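Local structure of isochorismatase hydrolase (Alkaliphilus metalliredigens, 3HB7) at residues E[110-115]-E[142-147]; E[40-45]-E[53-58]; E[101-106]-E[130-135]. The protein belongs to the isochorismatase family of cysteine hydrolase-like proteins and is probably a hydrolase. All blocks are in the same frame, centred on the assembly; numbering follows the deposited sequence.

Interaction 1: E[110-115]-E[142-147]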
loop_
_atom_site.group_PDB
_atom_site.type_symbol
_atom_site.label_atom_id
_atom_site.label_comp_id
_atom_site.label_asym_id
_atom_site.label_seq_id
_atom_site.Cartn_x
_atom_site.Cartn_y
_atom_site.Cartn_z
ATOM N N ASP E 110 16.910 3.374 -47.956
ATOM C CA ASP E 110 17.157 2.526 -49.085
ATOM C C ASP E 110 17.676 1.141 -48.698
ATOM O O ASP E 110 18.201 0.444 -49.502
ATOM C CB ASP E 110 18.074 3.209 -50.057
ATOM C CG ASP E 110 19.477 3.250 -49.585
ATOM O OD1 ASP E 110 20.342 2.974 -50.355
ATOM O OD2 ASP E 110 19.722 3.543 -48.437
ATOM N N LEU E 111 17.485 0.749 -47.455
ATOM C CA LEU E 111 17.984 -0.517 -46.984
ATOM C C LEU E 111 17.403 -1.697 -47.739
ATOM O O LEU E 111 18.115 -2.578 -48.074
ATOM C CB LEU E 111 17.730 -0.666 -45.496
ATOM C CG LEU E 111 17.991 -1.999 -44.818
ATOM C CD1 LEU E 111 19.401 -2.357 -44.920
ATOM C CD2 LEU E 111 17.597 -2.027 -43.375
ATOM N N ASP E 112 16.118 -1.698 -48.013
ATOM C CA ASP E 112 15.508 -2.750 -48.783
ATOM C C ASP E 112 16.077 -2.796 -50.188
ATOM O O ASP E 112 16.324 -3.854 -50.704
ATOM C CB ASP E 112 14.005 -2.574 -48.834
ATOM C CG ASP E 112 13.298 -3.723 -49.468
ATOM O OD1 ASP E 112 13.577 -4.859 -49.139
ATOM O OD2 ASP E 112 12.431 -3.501 -50.299
ATOM N N LEU E 113 16.287 -1.648 -50.801
ATOM C CA LEU E 113 16.825 -1.623 -52.130
ATOM C C LEU E 113 18.209 -2.227 -52.169
ATOM O O LEU E 113 18.491 -2.994 -53.015
ATOM C CB LEU E 113 16.852 -0.217 -52.715
ATOM C CG LEU E 113 17.450 -0.132 -54.113
ATOM C CD1 LEU E 113 16.623 -0.812 -55.128
ATOM C CD2 LEU E 113 17.684 1.255 -54.500
ATOM N N TYR E 114 19.052 -1.906 -51.216
ATOM C CA TYR E 114 20.364 -2.468 -51.177
ATOM C C TYR E 114 20.309 -3.969 -51.022
ATOM O O TYR E 114 21.038 -4.670 -51.665
ATOM C CB TYR E 114 21.146 -1.872 -50.038
ATOM C CG TYR E 114 22.459 -2.531 -49.770
ATOM C CD1 TYR E 114 23.617 -2.049 -50.326
ATOM C CD2 TYR E 114 22.546 -3.609 -48.943
ATOM C CE1 TYR E 114 24.808 -2.635 -50.082
ATOM C CE2 TYR E 114 23.731 -4.200 -48.690
ATOM C CZ TYR E 114 24.870 -3.715 -49.261
ATOM O OH TYR E 114 26.074 -4.307 -49.010
ATOM N N LEU E 115 19.433 -4.453 -50.173
ATOM C CA LEU E 115 19.286 -5.852 -49.967
ATOM C C LEU E 115 18.821 -6.507 -51.234
ATOM O O LEU E 115 19.257 -7.563 -51.560
ATOM C CB LEU E 115 18.284 -6.114 -48.872
ATOM C CG LEU E 115 18.718 -6.205 -47.417
ATOM C CD1 LEU E 115 20.025 -5.639 -47.161
ATOM C CD2 LEU E 115 17.718 -5.579 -46.531
ATOM N N LEU E 142 10.913 -8.904 -41.893
ATOM C CA LEU E 142 9.891 -9.899 -42.033
ATOM C C LEU E 142 8.819 -9.396 -42.970
ATOM O O LEU E 142 8.312 -10.128 -43.765
ATOM C CB LEU E 142 9.270 -10.183 -40.680
ATOM C CG LEU E 142 8.551 -11.469 -40.322
ATOM C CD1 LEU E 142 7.083 -11.309 -40.155
ATOM C CD2 LEU E 142 8.864 -12.623 -41.184
ATOM N N ALA E 143 8.489 -8.128 -42.867
ATOM C CA ALA E 143 7.465 -7.538 -43.696
ATOM C C ALA E 143 7.846 -7.517 -45.172
ATOM O O ALA E 143 7.010 -7.451 -46.025
ATOM C CB ALA E 143 7.107 -6.189 -43.209
ATOM N N ASN E 144 9.136 -7.572 -45.442
ATOM C CA ASN E 144 9.660 -7.599 -46.780
ATOM C C ASN E 144 10.094 -8.983 -47.227
ATOM O O ASN E 144 10.807 -9.119 -48.163
ATOM C CB ASN E 144 10.786 -6.604 -46.942
ATOM C CG ASN E 144 10.296 -5.193 -47.069
ATOM O OD1 ASN E 144 9.536 -4.879 -47.957
ATOM N ND2 ASN E 144 10.720 -4.341 -46.176
ATOM N N ALA E 145 9.673 -9.996 -46.509
ATOM C CA ALA E 145 9.889 -11.377 -46.875
ATOM C C ALA E 145 11.306 -11.881 -46.697
ATOM O O ALA E 145 11.628 -12.937 -47.149
ATOM C CB ALA E 145 9.419 -11.628 -48.249
ATOM N N TYR E 146 12.148 -11.117 -46.043
ATOM C CA TYR E 146 13.461 -11.567 -45.703
ATOM C C TYR E 146 13.354 -12.567 -44.588
ATOM O O TYR E 146 12.377 -12.597 -43.886
ATOM C CB TYR E 146 14.324 -10.402 -45.274
ATOM C CG TYR E 146 14.546 -9.422 -46.365
ATOM C CD1 TYR E 146 15.070 -9.819 -47.557
ATOM C CD2 TYR E 146 14.203 -8.117 -46.231
ATOM C CE1 TYR E 146 15.253 -8.946 -48.562
ATOM C CE2 TYR E 146 14.392 -7.249 -47.226
ATOM C CZ TYR E 146 14.913 -7.669 -48.390
ATOM O OH TYR E 146 15.100 -6.821 -49.412
ATOM N N LYS E 147 14.384 -13.376 -44.431
ATOM C CA LYS E 147 14.500 -14.296 -43.335
ATOM C C LYS E 147 15.283 -13.568 -42.307
ATOM O O LYS E 147 16.193 -12.886 -42.645
ATOM C CB LYS E 147 15.264 -15.526 -43.766
ATOM C CG LYS E 147 14.391 -16.611 -44.272
ATOM C CD LYS E 147 15.058 -17.353 -45.365
ATOM C CE LYS E 147 15.987 -18.382 -44.814
ATOM N NZ LYS E 147 16.147 -19.512 -45.732
#

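Interaction 2: E[40-45]-E[53-58]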
loop_
_atom_site.group_PDB
_atom_site.type_symbol
_atom_site.label_atom_id
_atom_site.label_comp_id
_atom_site.label_asym_id
_atom_site.label_seq_id
_atom_site.Cartn_x
_atom_site.Cartn_y
_atom_site.Cartn_z
ATOM N N LYS E 40 34.070 -9.558 -32.682
ATOM C CA LYS E 40 34.412 -10.888 -33.068
ATOM C C LYS E 40 33.768 -11.184 -34.412
ATOM O O LYS E 40 34.391 -11.700 -35.307
ATOM C CB LYS E 40 33.878 -11.842 -32.016
ATOM C CG LYS E 40 34.280 -13.254 -32.190
ATOM C CD LYS E 40 33.230 -14.211 -31.705
ATOM C CE LYS E 40 33.482 -14.692 -30.298
ATOM N NZ LYS E 40 32.539 -15.760 -29.920
ATOM N N ILE E 41 32.489 -10.905 -34.528
ATOM C CA ILE E 41 31.774 -11.169 -35.748
ATOM C C ILE E 41 32.310 -10.295 -36.869
ATOM O O ILE E 41 32.397 -10.717 -37.985
ATOM C CB ILE E 41 30.253 -11.108 -35.545
ATOM C CG1 ILE E 41 29.552 -11.902 -36.619
ATOM C CG2 ILE E 41 29.764 -9.728 -35.582
ATOM C CD1 ILE E 41 28.536 -12.834 -36.108
ATOM N N PHE E 42 32.695 -9.074 -36.559
ATOM C CA PHE E 42 33.162 -8.210 -37.605
ATOM C C PHE E 42 34.375 -8.847 -38.224
ATOM O O PHE E 42 34.459 -9.008 -39.429
ATOM C CB PHE E 42 33.623 -6.892 -37.009
ATOM C CG PHE E 42 32.568 -5.834 -36.937
ATOM C CD1 PHE E 42 32.904 -4.512 -36.997
ATOM C CD2 PHE E 42 31.258 -6.151 -36.800
ATOM C CE1 PHE E 42 31.958 -3.557 -36.921
ATOM C CE2 PHE E 42 30.328 -5.189 -36.724
ATOM C CZ PHE E 42 30.677 -3.895 -36.785
ATOM N N GLU E 43 35.331 -9.209 -37.385
ATOM C CA GLU E 43 36.579 -9.760 -37.864
ATOM C C GLU E 43 36.324 -11.047 -38.595
ATOM O O GLU E 43 36.908 -11.300 -39.609
ATOM C CB GLU E 43 37.544 -9.966 -36.718
ATOM N N TRP E 44 35.433 -11.863 -38.089
ATOM C CA TRP E 44 35.172 -13.101 -38.762
ATOM C C TRP E 44 34.618 -12.885 -40.127
ATOM O O TRP E 44 34.994 -13.542 -41.058
ATOM C CB TRP E 44 34.157 -13.884 -38.000
ATOM C CG TRP E 44 33.733 -15.043 -38.708
ATOM C CD1 TRP E 44 34.410 -16.179 -38.835
ATOM C CD2 TRP E 44 32.500 -15.227 -39.384
ATOM N NE1 TRP E 44 33.700 -17.075 -39.563
ATOM C CE2 TRP E 44 32.512 -16.510 -39.915
ATOM C CE3 TRP E 44 31.388 -14.427 -39.597
ATOM C CZ2 TRP E 44 31.460 -17.023 -40.642
ATOM C CZ3 TRP E 44 30.354 -14.929 -40.319
ATOM C CH2 TRP E 44 30.389 -16.221 -40.832
ATOM N N VAL E 45 33.667 -11.989 -40.252
ATOM C CA VAL E 45 33.105 -11.697 -41.553
ATOM C C VAL E 45 34.102 -11.062 -42.505
ATOM O O VAL E 45 34.131 -11.376 -43.671
ATOM C CB VAL E 45 31.861 -10.808 -41.429
ATOM C CG1 VAL E 45 31.709 -9.935 -42.630
ATOM C CG2 VAL E 45 30.657 -11.653 -41.268
ATOM N N ILE E 53 28.535 -12.912 -46.940
ATOM C CA ILE E 53 28.032 -12.118 -45.850
ATOM C C ILE E 53 28.472 -10.670 -45.821
ATOM O O ILE E 53 29.635 -10.380 -45.743
ATOM C CB ILE E 53 28.386 -12.769 -44.557
ATOM C CG1 ILE E 53 27.692 -14.118 -44.515
ATOM C CG2 ILE E 53 27.958 -11.908 -43.430
ATOM C CD1 ILE E 53 28.318 -15.127 -43.652
ATOM N N HIS E 54 27.502 -9.765 -45.858
ATOM C CA HIS E 54 27.759 -8.346 -45.890
ATOM C C HIS E 54 27.536 -7.704 -44.553
ATOM O O HIS E 54 26.712 -8.132 -43.802
ATOM C CB HIS E 54 26.823 -7.657 -46.849
ATOM C CG HIS E 54 26.972 -8.077 -48.270
ATOM N ND1 HIS E 54 26.726 -7.225 -49.319
ATOM C CD2 HIS E 54 27.306 -9.260 -48.821
ATOM C CE1 HIS E 54 26.917 -7.859 -50.454
ATOM N NE2 HIS E 54 27.270 -9.096 -50.180
ATOM N N LEU E 55 28.251 -6.628 -44.299
ATOM C CA LEU E 55 28.048 -5.829 -43.127
ATOM C C LEU E 55 27.378 -4.545 -43.552
ATOM O O LEU E 55 27.824 -3.909 -44.475
ATOM C CB LEU E 55 29.377 -5.479 -42.508
ATOM C CG LEU E 55 30.014 -6.438 -41.533
ATOM C CD1 LEU E 55 31.004 -5.703 -40.686
ATOM C CD2 LEU E 55 28.977 -7.083 -40.704
ATOM N N VAL E 56 26.292 -4.191 -42.880
ATOM C CA VAL E 56 25.573 -2.957 -43.102
ATOM C C VAL E 56 25.505 -2.205 -41.799
ATOM O O VAL E 56 25.094 -2.733 -40.814
ATOM C CB VAL E 56 24.176 -3.250 -43.578
ATOM C CG1 VAL E 56 23.484 -2.019 -43.994
ATOM C CG2 VAL E 56 24.203 -4.215 -44.668
ATOM N N HIS E 57 25.915 -0.959 -41.792
ATOM C CA HIS E 57 25.911 -0.192 -40.567
ATOM C C HIS E 57 24.827 0.863 -40.585
ATOM O O HIS E 57 24.735 1.655 -41.491
ATOM C CB HIS E 57 27.250 0.485 -40.333
ATOM C CG HIS E 57 28.430 -0.403 -40.549
ATOM N ND1 HIS E 57 29.129 -0.973 -39.514
ATOM C CD2 HIS E 57 29.045 -0.803 -41.680
ATOM C CE1 HIS E 57 30.103 -1.706 -40.000
ATOM N NE2 HIS E 57 30.072 -1.622 -41.311
ATOM N N ILE E 58 23.999 0.849 -39.564
ATOM C CA ILE E 58 22.863 1.715 -39.519
ATOM C C ILE E 58 22.958 2.692 -38.390
ATOM O O ILE E 58 23.100 2.324 -37.258
ATOM C CB ILE E 58 21.613 0.894 -39.436
ATOM C CG1 ILE E 58 21.567 -0.003 -40.647
ATOM C CG2 ILE E 58 20.415 1.773 -39.443
ATOM C CD1 ILE E 58 20.657 -1.076 -40.538
#

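Interaction 3: E[101-106]-E[130-135]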
loop_
_atom_site.group_PDB
_atom_site.type_symbol
_atom_site.label_atom_id
_atom_site.label_comp_id
_atom_site.label_asym_id
_atom_site.label_seq_id
_atom_site.Cartn_x
_atom_site.Cartn_y
_atom_site.Cartn_z
ATOM N N ARG E 101 16.109 8.190 -39.684
ATOM C CA ARG E 101 15.529 9.182 -38.785
ATOM C C ARG E 101 14.392 8.669 -37.892
ATOM O O ARG E 101 13.837 9.420 -37.156
ATOM C CB ARG E 101 15.031 10.389 -39.575
ATOM C CG ARG E 101 16.038 11.056 -40.458
ATOM C CD ARG E 101 15.442 12.035 -41.465
ATOM N NE ARG E 101 14.419 12.843 -40.853
ATOM C CZ ARG E 101 13.456 13.461 -41.482
ATOM N NH1 ARG E 101 13.354 13.403 -42.776
ATOM N NH2 ARG E 101 12.583 14.136 -40.790
ATOM N N ARG E 102 14.052 7.401 -37.992
ATOM C CA ARG E 102 12.973 6.781 -37.241
ATOM C C ARG E 102 13.455 5.440 -36.731
ATOM O O ARG E 102 14.590 5.127 -36.863
ATOM C CB ARG E 102 11.681 6.633 -38.043
ATOM C CG ARG E 102 10.946 7.907 -38.336
ATOM C CD ARG E 102 10.466 8.589 -37.098
ATOM N NE ARG E 102 9.769 9.820 -37.373
ATOM C CZ ARG E 102 10.347 10.991 -37.482
ATOM N NH1 ARG E 102 11.641 11.110 -37.340
ATOM N NH2 ARG E 102 9.628 12.034 -37.754
ATOM N N HIS E 103 12.610 4.670 -36.091
ATOM C CA HIS E 103 13.108 3.483 -35.444
ATOM C C HIS E 103 13.702 2.420 -36.334
ATOM O O HIS E 103 14.766 1.964 -36.099
ATOM C CB HIS E 103 12.009 2.860 -34.608
ATOM C CG HIS E 103 11.633 3.666 -33.410
ATOM N ND1 HIS E 103 10.466 3.474 -32.729
ATOM C CD2 HIS E 103 12.274 4.663 -32.771
ATOM C CE1 HIS E 103 10.397 4.322 -31.730
ATOM N NE2 HIS E 103 11.487 5.049 -31.729
ATOM N N SER E 104 12.979 2.030 -37.355
ATOM C CA SER E 104 13.404 1.003 -38.259
ATOM C C SER E 104 14.537 1.408 -39.172
ATOM O O SER E 104 14.610 2.500 -39.658
ATOM C CB SER E 104 12.229 0.560 -39.089
ATOM O OG SER E 104 12.467 -0.611 -39.769
ATOM N N GLY E 105 15.403 0.459 -39.412
ATOM C CA GLY E 105 16.426 0.561 -40.404
ATOM C C GLY E 105 15.836 0.720 -41.776
ATOM O O GLY E 105 16.421 1.307 -42.595
ATOM N N PHE E 106 14.673 0.167 -42.011
ATOM C CA PHE E 106 14.015 0.246 -43.284
ATOM C C PHE E 106 13.179 1.488 -43.516
ATOM O O PHE E 106 12.796 1.741 -44.604
ATOM C CB PHE E 106 13.105 -0.954 -43.458
ATOM C CG PHE E 106 13.809 -2.244 -43.641
ATOM C CD1 PHE E 106 14.032 -2.734 -44.885
ATOM C CD2 PHE E 106 14.191 -3.005 -42.565
ATOM C CE1 PHE E 106 14.643 -3.901 -45.055
ATOM C CE2 PHE E 106 14.797 -4.172 -42.741
ATOM C CZ PHE E 106 15.020 -4.630 -43.981
ATOM N N THR E 130 17.408 -3.871 -28.092
ATOM C CA THR E 130 16.833 -5.099 -28.528
ATOM C C THR E 130 15.361 -4.941 -28.747
ATOM O O THR E 130 14.831 -5.446 -29.705
ATOM C CB THR E 130 17.018 -6.163 -27.453
ATOM O OG1 THR E 130 18.384 -6.243 -27.110
ATOM C CG2 THR E 130 16.574 -7.485 -27.935
ATOM N N ASN E 131 14.700 -4.255 -27.833
ATOM C CA ASN E 131 13.267 -4.133 -27.870
ATOM C C ASN E 131 12.769 -2.929 -28.616
ATOM O O ASN E 131 11.604 -2.753 -28.755
ATOM C CB ASN E 131 12.682 -4.201 -26.463
ATOM C CG ASN E 131 13.222 -3.158 -25.567
ATOM O OD1 ASN E 131 12.487 -2.477 -24.908
ATOM N ND2 ASN E 131 14.508 -2.998 -25.566
ATOM N N VAL E 132 13.666 -2.096 -29.082
ATOM C CA VAL E 132 13.261 -0.927 -29.804
ATOM C C VAL E 132 13.656 -0.953 -31.252
ATOM O O VAL E 132 13.011 -1.560 -32.042
ATOM C CB VAL E 132 13.796 0.308 -29.156
ATOM C CG1 VAL E 132 13.260 1.519 -29.827
ATOM C CG2 VAL E 132 13.427 0.305 -27.722
ATOM N N CYS E 133 14.726 -0.276 -31.588
ATOM C CA CYS E 133 15.163 -0.166 -32.970
ATOM C C CYS E 133 15.541 -1.502 -33.581
ATOM O O CYS E 133 15.261 -1.750 -34.707
ATOM C CB CYS E 133 16.255 0.881 -33.148
ATOM S SG CYS E 133 15.761 2.540 -32.878
ATOM N N VAL E 134 16.145 -2.376 -32.812
ATOM C CA VAL E 134 16.415 -3.695 -33.292
ATOM C C VAL E 134 15.156 -4.465 -33.617
ATOM O O VAL E 134 15.047 -5.056 -34.648
ATOM C CB VAL E 134 17.223 -4.476 -32.276
ATOM C CG1 VAL E 134 17.303 -5.876 -32.649
ATOM C CG2 VAL E 134 18.552 -3.927 -32.155
ATOM N N ARG E 135 14.193 -4.439 -32.730
ATOM C CA ARG E 135 12.960 -5.127 -32.973
ATOM C C ARG E 135 12.225 -4.573 -34.168
ATOM O O ARG E 135 11.633 -5.305 -34.907
ATOM C CB ARG E 135 12.077 -5.142 -31.736
ATOM C CG ARG E 135 10.672 -4.702 -31.961
ATOM C CD ARG E 135 9.797 -5.791 -32.443
ATOM N NE ARG E 135 9.071 -6.369 -31.345
ATOM C CZ ARG E 135 7.855 -6.870 -31.418
ATOM N NH1 ARG E 135 7.182 -6.893 -32.546
ATOM N NH2 ARG E 135 7.319 -7.367 -30.339
#

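Interaction 1: E[110-115]-E[142-147]
Asn144 lays its side-chain amide against the carboxylate of Asp112, the two flat groups stacked with planes 17° apart and Asn144 CG 3.9 Å from Asp112 OD1. Next comes Ala145, whose positive phi marks the C-prime residue of a Schellman motif: Tyr146 N bonds back to Ala141 O and Ala145 N to Leu142 O, ending helix 133-143. The turn delivers Tyr146, and with CG anti to the carbonyl carbon (chi1 -64°) its ring reaches across to helix 111-117. There Tyr146 OH donates a very short hydrogen bond, 2.5 Å, to Asp112 OD1. That oxygen sits at the ring edge, near its plane, although the carboxylate is turned 68° from the ring. Leu115 packs against the same end of the phenol, its CB 3.3 Å from Tyr146 OH and its CD2 3.8 Å from Tyr146 CE2. A phenylalanine here would keep the ring but would probably leave Asp112 OD1 without its phenolic donor and the carboxylate freer to turn. Phe106, from a loop, packs on both Leu115 and Asn144, between helix 111-117 and the turn that ends helix 133-143. Beneath them lies the parallel sheet, with Leu115 resting on Ala9 of strand 8-13 and Tyr146 on Val123 of strand 122-126.

Interaction 2: E[40-45]-E[53-58]
Val45 and Ile53 meet in the closest of the apolar contacts between helix 40-45 and strand 53-58: Val45 CG2 lies 3.5 Å from Ile53 CG2, tighter than ordinary van der Waals packing. The valine is forked over the strand, since its other methyl, CG1, turns to Leu55 and stops 4.0 Å from Leu55 CG. Ile53 is shared in a similar way. While its CG2 meets the valine, its CD1 extends to the indole of Trp44, 3.7 Å from Trp44 CH2, the two side chains crossing at about a right angle. Trp44 holds its CG anti to the backbone N, and its six-membered ring thereby flanks the strand's first residue.

A second kind of interaction is the CH-pi contact of Leu55 with Phe42. Leu55 CD1 stands over the centre of one face of the phenyl ring, 4.0 Å from the centroid of the Phe42 ring and 12° off its normal.

The third is aromatic. Phe42 CZ lies near the plane of the His57 ring, at its edge and 3.9 Å from His57 CE1; the two rings meet obliquely, their planes at 83°. This is a packing contact; the polar end of the imidazole is engaged by Glu95, hydrogen-bonded to His57 NE2.

No hydrogen bond joins the two segments. Their axes, 9.5 Å apart at closest approach, run 134° from parallel, as befits the returning helix of a beta-alpha-beta crossover: helix 35-47 links neighbouring parallel strands 8-13 and 53-60, a classical unit of the three-layer alpha/beta/alpha fold of the isochorismatase family.

Interaction 3: E[101-106]-E[130-135]
His103 and Cys133 form the close part of this contact, with alpha carbons 4.9 Å apart. Here it is the loop backbone that meets the thiol: Cys133 SG lies 3.4 Å from His103 O and 3.8 Å from His103 CA. Having SG anti to its own carbonyl carbon (chi1 -67°), the buried cysteine aims its sulfur along the loop, and the sulfur meets the imidazole obliquely, 4.8 Å from the centroid of the His103 ring.

The outer side is looser. Val132 CG1 stands over the centre of one face of the imidazole, 4.3 Å from the centroid of the His103 ring, a CH-pi contact almost exactly along the normal. His103 itself is exposed, and a sodium ion lies about 7 Å from its side chain, too far for direct coordination.

Behind the histidine the loop is secured by polar bonds. Ser104 OG accepts from Phe106 N at 3.2 Å, an ST turn, and also bonds to Asp140, while Gly105 N is bonded to Thr137 of helix 133-143. Cys133 begins that helix, a position consistent with the nucleophilic cysteine of family cysteine hydrolases, and Lys100 weakly bonds His103 O. The chemistry is that of a buried thiol beside a backbone carbonyl and an exposed imidazole, as would suit a nucleophile if this protein works as the family's cysteine hydrolases do.

The three contacts illustrate how chemistry follows position in an alpha/beta/alpha fold. Interaction 2 is buried and wholly apolar or aromatic in its packing, between a helix and the central sheet. Interactions 1 and 3 are only partly buried and both use helix 133-143, one at its C-terminal end and the other at its N-terminal end; a phenol-carboxylate bond marks the former, a thiol beside a loop backbone the latter. Phe106, from the loop of interaction 3, packs on Leu111 of interaction 1. Interaction 1 touches interaction 2 directly, Tyr114 OH probably hydrogen-bonding His54 ND1 at 3.0 Å, whereas interactions 2 and 3 lie on opposite sides of the chain's centre.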